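Local coordinates for protein RNA methyltransferase, TrmH family (Porphyromonas gingivalis, PDB 2I6D) that probably methylates RNA as a member of the knotted TrmH (SpoU) family of methyltransferases, with a probable substrate-binding domain joined to its SpoU methylase domain, at residues G37-F42 with G152-V157; V49-M54 with P84-A89; A95-V100 with Q158-K163; G181-G186 with A218-R223; P193-T198 with S251-R256. All coordinates share one frame; numbering follows the deposited sequence.

Contact 1 of 5, residues G37-F42 with G152-V157; sequences GEMLPF and GALARV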
# COMPACT_ATOMS: atom_id res chain seq x y z
N GLY A 37 -6.59 -15.60 0.40
CA GLY A 37 -7.31 -16.00 -0.82
C GLY A 37 -7.19 -14.96 -1.92
O GLY A 37 -6.88 -15.27 -3.07
N GLU A 38 -7.38 -13.70 -1.57
CA GLU A 38 -7.29 -12.68 -2.59
C GLU A 38 -5.89 -12.44 -3.14
O GLU A 38 -5.75 -12.08 -4.33
CB GLU A 38 -7.88 -11.37 -2.14
CG GLU A 38 -8.15 -10.48 -3.35
CD GLU A 38 -9.41 -9.70 -3.23
OE1 GLU A 38 -9.98 -9.67 -2.11
OE2 GLU A 38 -9.82 -9.12 -4.27
N MSE A 39 -4.86 -12.62 -2.32
CA MSE A 39 -3.52 -12.26 -2.75
C MSE A 39 -2.72 -13.45 -3.35
O MSE A 39 -1.71 -13.24 -4.05
CB MSE A 39 -2.76 -11.60 -1.59
CG MSE A 39 -3.41 -10.33 -1.04
SE MSE A 39 -2.43 -9.64 0.55
CE MSE A 39 -0.71 -9.17 -0.30
N LEU A 40 -3.18 -14.68 -3.12
CA LEU A 40 -2.51 -15.86 -3.71
C LEU A 40 -2.23 -15.78 -5.22
O LEU A 40 -1.14 -16.15 -5.65
CB LEU A 40 -3.26 -17.18 -3.37
CG LEU A 40 -2.91 -17.81 -2.04
CD1 LEU A 40 -3.97 -18.85 -1.61
CD2 LEU A 40 -1.50 -18.43 -2.04
N PRO A 41 -3.22 -15.36 -6.03
CA PRO A 41 -2.96 -15.29 -7.48
C PRO A 41 -1.93 -14.25 -7.90
O PRO A 41 -1.51 -14.23 -9.07
CB PRO A 41 -4.33 -14.89 -8.07
CG PRO A 41 -5.33 -15.24 -7.00
CD PRO A 41 -4.60 -14.98 -5.70
N PHE A 42 -1.52 -13.38 -6.98
CA PHE A 42 -0.70 -12.22 -7.38
C PHE A 42 0.70 -12.16 -6.76
O PHE A 42 1.50 -11.26 -7.07
CB PHE A 42 -1.46 -10.94 -7.06
CG PHE A 42 -2.76 -10.83 -7.79
CD1 PHE A 42 -2.78 -10.47 -9.14
CD2 PHE A 42 -3.95 -11.14 -7.15
CE1 PHE A 42 -4.00 -10.40 -9.83
CE2 PHE A 42 -5.17 -11.06 -7.83
CZ PHE A 42 -5.19 -10.69 -9.17
N GLY A 152 -7.50 -6.39 0.81
CA GLY A 152 -7.19 -7.02 -0.47
C GLY A 152 -6.61 -6.08 -1.51
O GLY A 152 -6.40 -6.49 -2.65
N ALA A 153 -6.33 -4.83 -1.12
CA ALA A 153 -5.91 -3.84 -2.13
C ALA A 153 -4.60 -4.22 -2.86
O ALA A 153 -4.39 -3.86 -4.04
CB ALA A 153 -5.78 -2.45 -1.51
N LEU A 154 -3.74 -4.97 -2.18
CA LEU A 154 -2.46 -5.38 -2.77
C LEU A 154 -2.60 -6.41 -3.88
O LEU A 154 -1.63 -6.69 -4.60
CB LEU A 154 -1.48 -5.85 -1.69
CG LEU A 154 -1.25 -4.80 -0.60
CD1 LEU A 154 -0.57 -5.39 0.63
CD2 LEU A 154 -0.45 -3.60 -1.14
N ALA A 155 -3.79 -6.96 -4.05
CA ALA A 155 -4.06 -7.80 -5.21
C ALA A 155 -4.05 -7.00 -6.51
O ALA A 155 -3.73 -7.55 -7.58
CB ALA A 155 -5.40 -8.55 -5.04
N ARG A 156 -4.41 -5.72 -6.45
CA ARG A 156 -4.60 -4.96 -7.66
C ARG A 156 -3.83 -3.66 -7.69
O ARG A 156 -3.71 -3.06 -8.74
CB ARG A 156 -6.07 -4.66 -7.87
CG ARG A 156 -6.87 -5.81 -8.44
CD ARG A 156 -8.35 -5.51 -8.27
NE ARG A 156 -8.65 -5.32 -6.86
CZ ARG A 156 -8.93 -6.30 -6.02
NH1 ARG A 156 -8.97 -7.56 -6.47
NH2 ARG A 156 -9.18 -6.04 -4.74
N VAL A 157 -3.34 -3.21 -6.54
CA VAL A 157 -2.60 -1.94 -6.45
C VAL A 157 -1.13 -2.31 -6.22
O VAL A 157 -0.77 -2.93 -5.19
CB VAL A 157 -3.13 -1.01 -5.32
CG1 VAL A 157 -2.32 0.29 -5.27
CG2 VAL A 157 -4.64 -0.72 -5.51
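Glu-38 and Arg-156 meet in a salt bridge in which two guanidinium nitrogens converge on one carboxylate oxygen. NH1 of Arg-156 donates to OE2 of Glu-38 over 2.8 Å, and NH2 of Arg-156 reaches the same OE2 over a longer and more bent 3.2 Å. OE2 lies almost in the guanidinium plane, but the carboxylate is turned 61° against it, so both nitrogens come from one face of the acid instead of pairing flat with both oxygens. With CG anti to the backbone N (chi1 -163°), the Glu-38 chain runs past Ala-155, its CG 3.8 Å from the Ala-155 CB.

That methyl suits a close approach of two backbones: it sits 3.6 Å from the Glu-38 carbonyl O and equally near CD2 of Phe-42. The Phe-42 ring receives the Ala-155 carbonyl O over the centre of one face, 3.3 Å above the plane, while CB of Pro-41 lies on the opposite face. Deeper in, one of two conformers of selenomethionine Met-39 sets its CE methyl on CB of Leu-154; its flexible, apolar chain lies alongside the leucine.

Asp-125 holds NE of Arg-156 in a second salt bridge and probably helps aim the guanidinium. The contact joins helix 33-39 of the probable substrate-binding domain to the loop before strand 158-161 of the SpoU methylase part, with strand 27-31 behind Met-39 and helix 114-127 behind Leu-154.

Contact 2 of 5, residues V49-M54 with P84-A89; sequences VGTAAM and PQPLMA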
# COMPACT_ATOMS: atom_id res chain seq x y z
N VAL A 49 0.30 -22.07 6.12
CA VAL A 49 0.13 -22.80 7.39
C VAL A 49 -1.30 -22.54 7.83
O VAL A 49 -1.75 -21.39 7.88
CB VAL A 49 1.11 -22.24 8.41
CG1 VAL A 49 0.81 -22.71 9.78
CG2 VAL A 49 2.54 -22.65 8.03
N GLY A 50 -2.06 -23.60 8.09
CA GLY A 50 -3.43 -23.39 8.51
C GLY A 50 -4.07 -24.67 8.97
O GLY A 50 -3.50 -25.74 8.85
N THR A 51 -5.29 -24.55 9.49
CA THR A 51 -6.08 -25.72 9.83
C THR A 51 -6.63 -26.30 8.54
O THR A 51 -6.76 -25.59 7.54
CB THR A 51 -7.25 -25.35 10.74
OG1 THR A 51 -8.04 -24.33 10.10
CG2 THR A 51 -6.76 -24.86 12.09
N ALA A 52 -6.95 -27.60 8.57
CA ALA A 52 -7.52 -28.29 7.41
C ALA A 52 -8.68 -27.53 6.77
O ALA A 52 -8.75 -27.42 5.54
CB ALA A 52 -7.97 -29.72 7.80
N ALA A 53 -9.58 -26.98 7.60
CA ALA A 53 -10.77 -26.28 7.08
C ALA A 53 -10.37 -25.02 6.30
O ALA A 53 -11.02 -24.66 5.32
CB ALA A 53 -11.75 -25.94 8.21
N MSE A 54 -9.30 -24.37 6.74
CA MSE A 54 -8.76 -23.21 6.03
C MSE A 54 -8.04 -23.59 4.75
O MSE A 54 -8.23 -22.95 3.71
CB MSE A 54 -7.86 -22.37 6.94
CG MSE A 54 -8.60 -21.77 8.14
SE MSE A 54 -9.96 -20.48 7.56
CE MSE A 54 -11.56 -21.63 7.64
N PRO A 84 -5.98 -14.04 16.40
CA PRO A 84 -5.52 -14.64 15.14
C PRO A 84 -6.57 -15.49 14.45
O PRO A 84 -7.41 -16.12 15.10
CB PRO A 84 -4.33 -15.52 15.57
CG PRO A 84 -3.93 -15.02 16.92
CD PRO A 84 -5.20 -14.54 17.55
N GLN A 85 -6.52 -15.48 13.12
CA GLN A 85 -7.28 -16.36 12.25
C GLN A 85 -6.37 -17.53 11.84
O GLN A 85 -5.17 -17.33 11.64
CB GLN A 85 -7.73 -15.60 11.00
CG GLN A 85 -8.75 -14.52 11.27
CD GLN A 85 -9.14 -13.78 10.01
OE1 GLN A 85 -10.11 -14.15 9.36
NE2 GLN A 85 -8.39 -12.75 9.66
N PRO A 86 -6.94 -18.73 11.68
CA PRO A 86 -6.13 -19.94 11.50
C PRO A 86 -5.55 -20.20 10.11
O PRO A 86 -5.64 -21.32 9.60
CB PRO A 86 -7.09 -21.07 11.92
CG PRO A 86 -8.44 -20.51 11.77
CD PRO A 86 -8.39 -19.02 11.71
N LEU A 87 -4.96 -19.18 9.49
CA LEU A 87 -4.31 -19.31 8.21
C LEU A 87 -3.27 -18.18 8.10
O LEU A 87 -3.59 -17.02 8.31
CB LEU A 87 -5.35 -19.20 7.07
CG LEU A 87 -4.88 -19.48 5.65
CD1 LEU A 87 -4.49 -20.95 5.50
CD2 LEU A 87 -5.99 -19.05 4.64
N MSE A 88 -2.03 -18.55 7.79
CA MSE A 88 -0.98 -17.57 7.64
C MSE A 88 -0.17 -18.00 6.42
O MSE A 88 0.25 -19.16 6.33
CB MSE A 88 -0.11 -17.52 8.91
CG MSE A 88 0.92 -16.39 8.92
SE MSE A 88 1.68 -16.21 10.76
CE MSE A 88 2.85 -14.64 10.42
N ALA A 89 0.01 -17.08 5.48
CA ALA A 89 0.79 -17.33 4.26
C ALA A 89 2.07 -16.53 4.31
O ALA A 89 2.11 -15.44 4.87
CB ALA A 89 -0.05 -16.93 2.99
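An antiparallel pair of central strands in the four-stranded mixed sheet of the MRM3-like (probably substrate-binding) domain meets here, just where one strand gives way to a helix. Val-49 and Met-88 form a hydrogen-bonded pair: N of Val-49 donates to O of Met-88, and N of Met-88 returns the bond to O of Val-49, each over 2.9 Å. Their side chains share one face of the sheet, where the branched valine suits an extended backbone.

Gly-50 and Leu-87 form the next, non-hydrogen-bonded pair, drawn in to 4.2 Å between their CA atoms. Having no side chain, Gly-50 fits this close spacing and lets CD1 of Leu-87 lie 4.0 Å from its CA. The Leu-87 CA–H also points at O of Val-49, 3.3 Å from the CA.

Pro-86, whose ring favours the bend, is the centre of an inverse gamma turn leading into strand 87-92. Its carbonyl O accepts from N of Thr-51 at 3.3 Å, carrying the pairing up to the N-cap position of helix 52-56. Thr-51 lays its CG2 against CB of Pro-86. In selenomethionine Met-54, CG stands beside its own backbone N (chi1 -64°), which places it 3.3 Å from O of Pro-86 and against the proline ring, while CB rests on CD1 of Leu-87.

Strand 65-69 bonds to the far edge of Gly-50, strand 27-31 flanks Met-88, and helix 33-39 packs over Leu-87 and Met-54.

Contact 3 of 5, residues A95-V100 with Q158-K163; sequences AEPEPV and QPTPLK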
# COMPACT_ATOMS: atom_id res chain seq x y z
N ALA A 95 9.90 -8.27 -6.44
CA ALA A 95 11.24 -7.90 -6.79
C ALA A 95 11.21 -6.40 -7.04
O ALA A 95 10.85 -5.97 -8.14
CB ALA A 95 11.70 -8.65 -8.03
N GLU A 96 11.56 -5.63 -6.01
CA GLU A 96 11.36 -4.16 -5.98
C GLU A 96 11.44 -3.45 -7.33
O GLU A 96 12.51 -3.34 -7.94
CB GLU A 96 12.26 -3.50 -4.93
CG GLU A 96 11.75 -2.15 -4.44
CD GLU A 96 12.24 -1.79 -3.05
OE1 GLU A 96 13.09 -0.88 -2.93
OE2 GLU A 96 11.78 -2.42 -2.07
N PRO A 97 10.29 -2.93 -7.79
CA PRO A 97 10.20 -2.50 -9.18
C PRO A 97 10.66 -1.06 -9.43
O PRO A 97 10.67 -0.23 -8.52
CB PRO A 97 8.71 -2.66 -9.48
CG PRO A 97 8.03 -2.35 -8.15
CD PRO A 97 9.03 -2.71 -7.06
N GLU A 98 11.09 -0.81 -10.66
CA GLU A 98 11.14 0.54 -11.19
C GLU A 98 9.75 1.14 -10.97
O GLU A 98 8.73 0.43 -11.12
CB GLU A 98 11.42 0.50 -12.69
CG GLU A 98 12.70 1.13 -13.12
CD GLU A 98 12.88 2.51 -12.56
OE1 GLU A 98 12.03 3.40 -12.84
OE2 GLU A 98 13.90 2.69 -11.85
N PRO A 99 9.68 2.42 -10.56
CA PRO A 99 8.34 3.02 -10.52
C PRO A 99 7.77 3.15 -11.93
O PRO A 99 8.49 3.50 -12.87
CB PRO A 99 8.60 4.41 -9.95
CG PRO A 99 10.03 4.69 -10.21
CD PRO A 99 10.72 3.36 -10.10
N VAL A 100 6.47 2.87 -12.05
CA VAL A 100 5.77 2.86 -13.31
C VAL A 100 4.60 3.85 -13.17
O VAL A 100 3.96 3.91 -12.09
CB VAL A 100 5.28 1.40 -13.62
CG1 VAL A 100 4.16 1.38 -14.66
CG2 VAL A 100 6.46 0.50 -14.05
N GLN A 158 -0.29 -1.98 -7.21
CA GLN A 158 1.14 -2.25 -7.09
C GLN A 158 1.86 -1.15 -6.31
O GLN A 158 1.85 0.02 -6.73
CB GLN A 158 1.83 -2.42 -8.45
CG GLN A 158 3.34 -2.74 -8.27
CD GLN A 158 4.18 -2.64 -9.54
OE1 GLN A 158 4.38 -1.55 -10.11
NE2 GLN A 158 4.73 -3.78 -9.97
N PRO A 159 2.47 -1.50 -5.17
CA PRO A 159 3.12 -0.45 -4.39
C PRO A 159 4.63 -0.38 -4.67
O PRO A 159 5.26 -1.43 -4.80
CB PRO A 159 2.81 -0.86 -2.96
CG PRO A 159 2.83 -2.41 -3.01
CD PRO A 159 2.47 -2.80 -4.47
N THR A 160 5.20 0.82 -4.74
CA THR A 160 6.59 0.94 -5.15
C THR A 160 7.34 1.84 -4.19
O THR A 160 7.19 3.04 -4.23
CB THR A 160 6.73 1.49 -6.60
OG1 THR A 160 6.06 0.59 -7.51
CG2 THR A 160 8.22 1.55 -7.01
N PRO A 161 8.14 1.25 -3.29
CA PRO A 161 9.02 2.11 -2.48
C PRO A 161 10.05 2.80 -3.39
O PRO A 161 10.71 2.12 -4.19
CB PRO A 161 9.71 1.12 -1.53
CG PRO A 161 8.84 -0.13 -1.59
CD PRO A 161 8.27 -0.18 -2.94
N LEU A 162 10.20 4.11 -3.28
CA LEU A 162 11.11 4.82 -4.17
C LEU A 162 12.49 4.95 -3.56
O LEU A 162 12.62 5.10 -2.35
CB LEU A 162 10.58 6.22 -4.52
CG LEU A 162 9.23 6.37 -5.22
CD1 LEU A 162 8.97 7.82 -5.53
CD2 LEU A 162 9.22 5.57 -6.50
N LYS A 163 13.51 4.87 -4.42
CA LYS A 163 14.89 5.09 -4.02
C LYS A 163 15.16 6.59 -3.82
O LYS A 163 15.83 7.01 -2.86
CB LYS A 163 15.85 4.58 -5.10
CG LYS A 163 15.93 3.09 -5.30
CD LYS A 163 17.09 2.75 -6.24
CE LYS A 163 17.04 1.30 -6.70
NZ LYS A 163 15.68 0.94 -7.19
O HOH W 1 11.90 1.64 -7.03
O HOH W 2 14.38 1.33 -9.48
O HOH W 3 5.46 1.17 -10.05
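This is a crossing of an irregular, proline-rich linker over an edge strand of the parallel sheet of the SpoU methylase part, made by packing and bridging waters without a direct hydrogen bond. The touching parts run 86° apart. Thr-160 is central: its CG2, anti to the backbone N, approaches O of Pro-97 at 3.4 Å and CA of Pro-99 at 3.8 Å, while its OG1 lies 3.6 Å from CG of Pro-97. The methyl thus packs on the linker and the hydroxyl remains available to water.

Residues 95-100 lead from strand 87-92 of the MRM3-like domain to strand 104-109, crossing strand 158-161 at the outer end of the seven-stranded sheet. Prolines suit such an extended linker, since they stiffen it and lack an N-H to leave unmatched. Pro-99 sets CB against CD2 of Leu-162 at 3.7 Å, and Trp-133 of strand 131-134 packs against both Pro-99 and Thr-160.

One water donates to O of Pro-97 and to O of Pro-161. Another joins N of Val-100, OE1 of Gln-158 and OG1 of Thr-160, at 2.8, 2.9 and 2.7 Å. Toward the exposed side, a third links OE2 of Glu-98 to NZ of Lys-163, oppositely charged groups whose charged atoms lie 5.3 Å apart.

Contact 4 of 5, residues G181-G186 with A218-R223; sequences GAFLDG and AEITDR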
# COMPACT_ATOMS: atom_id res chain seq x y z
N GLY A 181 0.22 18.11 -6.96
CA GLY A 181 0.47 18.03 -5.52
C GLY A 181 -0.66 18.65 -4.74
O GLY A 181 -1.22 19.69 -5.15
N ALA A 182 -0.98 18.06 -3.59
CA ALA A 182 -2.03 18.57 -2.72
C ALA A 182 -1.42 19.52 -1.68
O ALA A 182 -0.53 19.13 -0.91
CB ALA A 182 -2.73 17.40 -2.01
N PHE A 183 -1.87 20.78 -1.72
CA PHE A 183 -1.32 21.84 -0.87
C PHE A 183 -2.44 22.61 -0.23
O PHE A 183 -3.58 22.52 -0.67
CB PHE A 183 -0.48 22.81 -1.69
CG PHE A 183 0.80 22.20 -2.21
CD1 PHE A 183 1.95 22.20 -1.42
CD2 PHE A 183 0.86 21.65 -3.48
CE1 PHE A 183 3.15 21.64 -1.90
CE2 PHE A 183 2.03 21.09 -3.97
CZ PHE A 183 3.19 21.11 -3.18
N LEU A 184 -2.12 23.38 0.80
CA LEU A 184 -3.12 24.22 1.44
C LEU A 184 -3.37 25.50 0.65
O LEU A 184 -4.39 26.16 0.81
CB LEU A 184 -2.71 24.52 2.88
CG LEU A 184 -2.71 23.30 3.80
CD1 LEU A 184 -2.26 23.67 5.23
CD2 LEU A 184 -4.09 22.60 3.82
N ASP A 185 -2.39 25.84 -0.19
CA ASP A 185 -2.47 26.98 -1.10
C ASP A 185 -2.22 26.45 -2.51
O ASP A 185 -1.20 25.79 -2.76
CB ASP A 185 -1.40 28.03 -0.75
CG ASP A 185 -1.33 29.17 -1.77
OD1 ASP A 185 -1.37 28.90 -3.00
OD2 ASP A 185 -1.20 30.35 -1.36
N GLY A 186 -3.14 26.72 -3.43
CA GLY A 186 -2.99 26.23 -4.80
C GLY A 186 -4.28 26.45 -5.55
O GLY A 186 -5.19 27.12 -5.06
N ALA A 218 9.26 21.42 -5.10
CA ALA A 218 9.95 22.02 -6.24
C ALA A 218 9.76 21.26 -7.56
O ALA A 218 9.90 21.84 -8.63
CB ALA A 218 11.45 22.24 -5.95
N GLU A 219 9.40 19.99 -7.50
CA GLU A 219 9.20 19.19 -8.70
C GLU A 219 7.74 19.15 -9.18
O GLU A 219 7.44 18.51 -10.19
CB GLU A 219 9.67 17.75 -8.46
CG GLU A 219 11.15 17.63 -8.16
CD GLU A 219 12.06 18.13 -9.29
OE1 GLU A 219 11.66 18.15 -10.48
OE2 GLU A 219 13.19 18.52 -8.98
N ILE A 220 6.85 19.79 -8.43
CA ILE A 220 5.42 19.77 -8.71
C ILE A 220 5.09 20.75 -9.82
O ILE A 220 5.54 21.91 -9.78
CB ILE A 220 4.62 20.23 -7.48
CG1 ILE A 220 4.96 19.40 -6.23
CG2 ILE A 220 3.15 20.30 -7.79
CD1 ILE A 220 4.56 17.97 -6.21
N THR A 221 4.32 20.31 -10.82
CA THR A 221 3.97 21.22 -11.93
C THR A 221 2.67 21.96 -11.68
O THR A 221 2.49 23.07 -12.16
CB THR A 221 3.92 20.52 -13.31
OG1 THR A 221 2.95 19.46 -13.30
CG2 THR A 221 5.27 19.98 -13.67
N ASP A 222 1.79 21.37 -10.90
CA ASP A 222 0.42 21.86 -10.73
C ASP A 222 -0.02 21.66 -9.27
O ASP A 222 -0.27 20.53 -8.83
CB ASP A 222 -0.52 21.08 -11.65
CG ASP A 222 -0.20 21.28 -13.13
OD1 ASP A 222 -0.81 22.19 -13.72
OD2 ASP A 222 0.67 20.58 -13.70
N ARG A 223 -0.13 22.76 -8.53
CA ARG A 223 -0.59 22.68 -7.14
C ARG A 223 -2.11 22.69 -7.06
O ARG A 223 -2.74 23.58 -7.63
CB ARG A 223 -0.08 23.88 -6.33
CG ARG A 223 1.39 23.93 -6.19
CD ARG A 223 1.79 25.27 -5.53
NE ARG A 223 2.88 25.00 -4.62
CZ ARG A 223 2.83 25.09 -3.30
NH1 ARG A 223 3.92 24.79 -2.61
NH2 ARG A 223 1.73 25.52 -2.66
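Phe-183 and Arg-223 form the closely packed part of this contact, a cation-pi stack in which the guanidinium lies nearly flat on the ring. CZ of Arg-223 sits 3.6 Å from the Phe-183 centroid, close to the ring normal, and the two planes are 18° apart. The arginine chain bends at chi3 (141°), which lets CB and CG cross the ring beside CD2 before the guanidinium settles over it, NH1 of Arg-223 coming as near as 3.3 Å to CE1 of Phe-183. A long side chain with a flat cationic end suits this place, because its methylenes and its head can both use one aromatic face.

A bent hydrogen bond (134°) from NH2 of Arg-223 to the backbone O of Asp-185, 2.9 Å long, helps hold the head, with the acceptor close to the guanidinium plane. At the ring's edge, nearly in its plane, Ile-220 brings CG1 to 3.9 Å from CZ of Phe-183.

Behind the stack lies the parallel pairing of strands 179-182 and 222-225 in the SpoU methylase sheet, where N of Gly-181 donates to O of Asp-222 over 3.1 Å. Gly-181 is buried and suited to its position: without a side chain, it lets the Phe-183 ring and Ile-220 close over it. Val-179 and Leu-224 continue the backbone pairing.

The loop side is looser. Arg-223 is itself an exposed residue, so the arginine belongs to the solvent side of the stack. The exposed Asp-185 carboxylate, deposited in two conformers, may attract it weakly. Gly-186 brings only backbone, its C 3.9 Å from O of Arg-223.

Contact 5 of 5, residues P193-T198 with S251-R256; sequences PLPNFT and SEWRRR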
# COMPACT_ATOMS: atom_id res chain seq x y z
N PRO A 193 -8.25 21.86 -14.78
CA PRO A 193 -8.64 20.83 -15.74
C PRO A 193 -7.75 19.63 -15.45
O PRO A 193 -6.55 19.80 -15.25
CB PRO A 193 -8.31 21.44 -17.11
CG PRO A 193 -7.75 22.83 -16.83
CD PRO A 193 -7.39 22.90 -15.38
N LEU A 194 -8.32 18.45 -15.37
CA LEU A 194 -7.55 17.27 -15.03
C LEU A 194 -7.53 16.31 -16.21
O LEU A 194 -8.47 16.31 -17.03
CB LEU A 194 -8.21 16.56 -13.83
CG LEU A 194 -8.35 17.31 -12.49
CD1 LEU A 194 -9.14 16.52 -11.44
CD2 LEU A 194 -6.95 17.71 -11.98
N PRO A 195 -6.47 15.47 -16.30
CA PRO A 195 -6.51 14.43 -17.33
C PRO A 195 -7.47 13.34 -16.92
O PRO A 195 -7.83 13.23 -15.75
CB PRO A 195 -5.06 13.89 -17.34
CG PRO A 195 -4.26 14.76 -16.45
CD PRO A 195 -5.23 15.41 -15.52
N ASN A 196 -7.91 12.53 -17.89
CA ASN A 196 -8.73 11.36 -17.57
C ASN A 196 -7.94 10.44 -16.65
O ASN A 196 -6.72 10.40 -16.71
CB ASN A 196 -9.12 10.61 -18.85
CG ASN A 196 -10.11 9.47 -18.60
OD1 ASN A 196 -9.74 8.37 -18.15
ND2 ASN A 196 -11.37 9.72 -18.91
N PHE A 197 -8.66 9.67 -15.84
CA PHE A 197 -8.05 8.70 -14.93
C PHE A 197 -7.04 7.75 -15.61
O PHE A 197 -6.04 7.35 -14.99
CB PHE A 197 -9.15 7.86 -14.27
CG PHE A 197 -8.85 7.47 -12.87
CD1 PHE A 197 -9.34 8.23 -11.82
CD2 PHE A 197 -8.09 6.34 -12.59
CE1 PHE A 197 -9.10 7.87 -10.50
CE2 PHE A 197 -7.82 5.97 -11.26
CZ PHE A 197 -8.33 6.75 -10.22
N THR A 198 -7.29 7.40 -16.87
CA THR A 198 -6.41 6.48 -17.58
C THR A 198 -5.17 7.13 -18.18
O THR A 198 -4.29 6.44 -18.70
CB THR A 198 -7.14 5.80 -18.73
OG1 THR A 198 -7.69 6.81 -19.58
CG2 THR A 198 -8.24 4.91 -18.20
N SER A 251 -11.79 10.71 -6.04
CA SER A 251 -13.21 10.77 -6.42
C SER A 251 -13.40 11.75 -7.56
O SER A 251 -13.99 11.41 -8.58
CB SER A 251 -14.13 11.13 -5.23
OG SER A 251 -15.42 11.55 -5.67
N GLU A 252 -12.88 12.95 -7.38
CA GLU A 252 -13.05 14.00 -8.37
C GLU A 252 -12.38 13.64 -9.71
O GLU A 252 -12.94 13.89 -10.78
CB GLU A 252 -12.48 15.30 -7.78
CG GLU A 252 -12.61 16.54 -8.55
CD GLU A 252 -14.04 16.92 -8.97
OE1 GLU A 252 -15.08 16.41 -8.47
OE2 GLU A 252 -14.10 17.78 -9.85
N TRP A 253 -11.19 13.03 -9.64
CA TRP A 253 -10.49 12.58 -10.85
C TRP A 253 -11.38 11.59 -11.60
O TRP A 253 -11.52 11.68 -12.81
CB TRP A 253 -9.18 11.88 -10.47
CG TRP A 253 -7.97 12.38 -11.22
CD1 TRP A 253 -7.53 11.98 -12.47
CD2 TRP A 253 -6.99 13.29 -10.73
NE1 TRP A 253 -6.34 12.62 -12.78
CE2 TRP A 253 -6.00 13.43 -11.73
CE3 TRP A 253 -6.87 14.04 -9.54
CZ2 TRP A 253 -4.88 14.26 -11.57
CZ3 TRP A 253 -5.76 14.85 -9.37
CH2 TRP A 253 -4.79 14.95 -10.39
N ARG A 254 -11.98 10.65 -10.87
CA ARG A 254 -12.87 9.62 -11.45
C ARG A 254 -14.23 10.15 -11.92
O ARG A 254 -14.75 9.75 -12.99
CB ARG A 254 -13.04 8.48 -10.42
CG ARG A 254 -14.08 7.38 -10.81
CD ARG A 254 -13.68 6.65 -12.06
NE ARG A 254 -12.56 5.73 -11.89
CZ ARG A 254 -11.85 5.22 -12.90
NH1 ARG A 254 -10.86 4.37 -12.65
NH2 ARG A 254 -12.14 5.56 -14.16
N ARG A 255 -14.82 11.07 -11.17
CA ARG A 255 -16.08 11.71 -11.58
C ARG A 255 -15.96 12.28 -12.98
O ARG A 255 -16.88 12.21 -13.77
CB ARG A 255 -16.42 12.85 -10.62
CG ARG A 255 -17.76 13.56 -10.95
CD ARG A 255 -17.97 14.78 -10.07
NE ARG A 255 -17.05 15.89 -10.34
CZ ARG A 255 -17.18 16.75 -11.35
NH1 ARG A 255 -18.17 16.62 -12.22
NH2 ARG A 255 -16.30 17.74 -11.51
N ARG A 256 -14.81 12.90 -13.28
CA ARG A 256 -14.62 13.55 -14.59
C ARG A 256 -14.20 12.61 -15.73
O ARG A 256 -14.02 13.05 -16.88
CB ARG A 256 -13.56 14.63 -14.45
CG ARG A 256 -14.01 15.67 -13.51
CD ARG A 256 -13.23 16.91 -13.71
NE ARG A 256 -12.99 17.55 -12.44
CZ ARG A 256 -12.10 18.51 -12.28
NH1 ARG A 256 -11.39 18.92 -13.31
NH2 ARG A 256 -11.92 19.05 -11.09
O HOH W 4 -10.39 13.51 -14.59
O HOH W 5 -4.80 10.95 -14.80
O HOH W 6 -11.42 12.91 -18.64
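Leu-194 is the bump that fits between Trp-253 and Arg-256 where a loop wraps the last turn of helix 242-255, the C-terminal helix of the SpoU methylase fold. Its CD2 lies over the indole's six-membered ring, 4.0 Å from the centroid, in a CH-pi contact. CD1 is wedged between the indole face and the Arg-256 guanidinium, 3.7 Å from CZ of Arg-256. Leucine suits this hollow because its fork fills the angle between the two flat groups. Glu-252 holds the Arg-256 head side-on through NE and NH2, and the carbonyl of Ala-192 takes NH1.

Phe-197 fills the next hollow. The Arg-254 guanidinium lies flat on its face, 17° between planes and 4.0 Å between centres, folded back by bends at chi2 and chi3. NH1 of that arginine also bonds to the carbonyl of Phe-127, which probably helps hold it there. The ring's CD1 packs 3.9 Å from CB of Trp-253, and Leu-104 touches both aromatics.

CA of Phe-197 and C of Asn-196 meet the indole edge, and CD of Pro-195 packs 4.1 Å from CZ2 of Trp-253. NE1 of Trp-253 is satisfied by a water at 3.0 Å, which donates to O of Asn-196 at 2.8 Å.

Contact 2 lies within the MRM3-like domain and contacts 4 and 5 within the methylase part, their centres 46 and 41 Å from its own. Contacts 1 and 3 tie the two parts together: contact 1 through helix 33-39, contact 3 through the linker. They are 16 Å apart between centres, touch through Leu-154 and Pro-159, and alternate along the chain. The segments of contact 2 lie between those of contact 1. Contact 3 lies on outermost strand 158-161 of the parallel sheet; contact 4, centred 23 Å away, joins strands 179-182 and 222-225 farther across. Contacts 4 and 5, 17 Å apart between centres, also alternate. The interface thus combines sequence-distant packing with the covalent linker.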